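Local coordinates for aldehyde dehydrogenase (Listeria monocytogenes, PDB 3K9D), which probably catalyses the oxidation of an aldehyde or oxo group with NAD or NADP as electron acceptor, at residues A[118-123]-A[248-253]. Residues are numbered along the deposited sequence; the frame is centred on the assembly and turned at random.
Sequences STNPTS and GTICAS
With chi1 at -53°, the side chain of Asn120 lies beside its own backbone N and carries the carboxamide across to Thr249 and Ile250, while a chi1 of 56° tucks Thr119 OG1 between its backbone N and carbonyl carbon, within reach of a water molecule. No direct hydrogen bond joins 118-123 to 248-253; two waters bridge them. Asn120 ND2 donates weakly to one, 2.8 Å away, and the N of Cys251 donates to the same water, also at 2.8 Å. The second is held by Thr119 OG1 at 3.1 Å and donates a hydrogen bond to the O of Thr249 at 2.7 Å. Beside these bridges the two threonines meet through their beta carbons, 4.2 Å from Thr119 CB to Thr249 CB. Asn120 runs past Thr249 in the opposite sense, and its OD1 stands 3.9 Å from Ile250 CG1, whose side chain crosses that of Asn120 at about a right angle. The same OD1 accepts a hydrogen bond from Lys73, which is consistent with the NH2 end facing the water, and Thr249 OG1 is hydrogen-bonded to Asp246. In the type I turn from Ile250 to Ser253, Ser253 OG donates a hydrogen bond to Ile250 O, 2.8 Å away and nearly in line with that carbonyl. An asparagine amide and a cysteine backbone N-H converging on one site are the hallmark of the aldehyde dehydrogenase oxyanion hole; Cys251 probably corresponds to the family's nucleophilic cysteine, and the shared water probably marks where the substrate oxygen would bind.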
loop_
_atom_site.group_PDB
_atom_site.type_symbol
_atom_site.label_atom_id
_atom_site.label_comp_id
_atom_site.label_asym_id
_atom_site.label_seq_id
_atom_site.Cartn_x
_atom_site.Cartn_y
_atom_site.Cartn_z
ATOM N N SER A 118 10.137 -15.757 14.943
ATOM C CA SER A 118 11.203 -16.578 15.551
ATOM C C SER A 118 11.904 -17.493 14.540
ATOM O O SER A 118 12.957 -18.056 14.843
ATOM C CB SER A 118 10.667 -17.416 16.718
ATOM O OG SER A 118 9.637 -18.307 16.286
ATOM N N THR A 119 11.319 -17.634 13.350
ATOM C CA THR A 119 11.843 -18.522 12.309
ATOM C C THR A 119 13.068 -17.925 11.605
ATOM O O THR A 119 14.069 -18.616 11.406
ATOM C CB THR A 119 10.741 -18.910 11.287
ATOM O OG1 THR A 119 10.162 -17.726 10.723
ATOM C CG2 THR A 119 9.639 -19.736 11.969
ATOM N N ASN A 120 12.999 -16.635 11.261
ATOM C CA ASN A 120 14.125 -15.933 10.623
ATOM C C ASN A 120 14.586 -14.681 11.402
ATOM O O ASN A 120 14.714 -13.612 10.805
ATOM C CB ASN A 120 13.773 -15.544 9.163
ATOM C CG ASN A 120 13.285 -16.727 8.309
ATOM O OD1 ASN A 120 13.849 -17.814 8.346
ATOM N ND2 ASN A 120 12.256 -16.485 7.491
ATOM N N PRO A 121 14.908 -14.814 12.712
ATOM C CA PRO A 121 14.879 -13.627 13.595
ATOM C C PRO A 121 15.978 -12.579 13.443
ATOM O O PRO A 121 15.670 -11.392 13.395
ATOM C CB PRO A 121 14.923 -14.223 15.001
ATOM C CG PRO A 121 15.571 -15.569 14.839
ATOM C CD PRO A 121 15.354 -16.026 13.430
ATOM N N THR A 122 17.236 -13.004 13.357
ATOM C CA THR A 122 18.360 -12.078 13.276
ATOM C C THR A 122 18.513 -11.525 11.866
ATOM O O THR A 122 18.772 -10.334 11.692
ATOM C CB THR A 122 19.689 -12.733 13.751
ATOM O OG1 THR A 122 19.984 -13.875 12.931
ATOM C CG2 THR A 122 19.565 -13.161 15.205
ATOM N N SER A 123 18.333 -12.392 10.873
ATOM C CA SER A 123 18.392 -12.016 9.458
ATOM C C SER A 123 17.290 -11.007 9.073
ATOM O O SER A 123 17.516 -10.088 8.280
ATOM C CB SER A 123 18.332 -13.257 8.552
ATOM O OG SER A 123 17.210 -14.083 8.845
ATOM N N GLY A 248 13.843 -26.069 6.689
ATOM C CA GLY A 248 12.590 -25.589 6.069
ATOM C C GLY A 248 11.887 -24.367 6.662
ATOM O O GLY A 248 10.676 -24.192 6.475
ATOM N N THR A 249 12.627 -23.510 7.368
ATOM C CA THR A 249 12.035 -22.323 8.024
ATOM C C THR A 249 11.643 -21.157 7.117
ATOM O O THR A 249 10.881 -20.280 7.523
ATOM C CB THR A 249 12.995 -21.721 9.069
ATOM O OG1 THR A 249 14.260 -21.500 8.445
ATOM C CG2 THR A 249 13.150 -22.643 10.265
ATOM N N ILE A 250 12.195 -21.116 5.913
ATOM C CA ILE A 250 11.896 -20.047 4.970
ATOM C C ILE A 250 10.581 -20.366 4.252
ATOM O O ILE A 250 10.379 -21.491 3.797
ATOM C CB ILE A 250 13.101 -19.828 4.000
ATOM C CG1 ILE A 250 14.320 -19.311 4.793
ATOM C CG2 ILE A 250 12.759 -18.841 2.867
ATOM C CD1 ILE A 250 15.595 -19.202 3.987
ATOM N N CYS A 251 9.689 -19.370 4.163
ATOM C CA CYS A 251 8.325 -19.515 3.604
ATOM C C CYS A 251 8.234 -19.724 2.089
ATOM O O CYS A 251 7.221 -20.220 1.589
ATOM C CB CYS A 251 7.504 -18.275 3.963
ATOM S SG CYS A 251 8.347 -16.759 3.470
ATOM N N ALA A 252 9.279 -19.338 1.357
ATOM C CA ALA A 252 9.329 -19.534 -0.093
ATOM C C ALA A 252 9.808 -20.957 -0.508
ATOM O O ALA A 252 9.809 -21.306 -1.694
ATOM C CB ALA A 252 10.172 -18.454 -0.740
ATOM N N SER A 253 10.146 -21.779 0.477
ATOM C CA SER A 253 10.503 -23.180 0.240
ATOM C C SER A 253 9.272 -24.010 -0.147
ATOM O O SER A 253 8.126 -23.653 0.186
ATOM C CB SER A 253 11.239 -23.768 1.451
ATOM O OG SER A 253 10.383 -23.956 2.558
HETATM O O HOH W 1 9.221 -18.186 7.784
HETATM O O HOH W 2 10.248 -16.990 5.557
#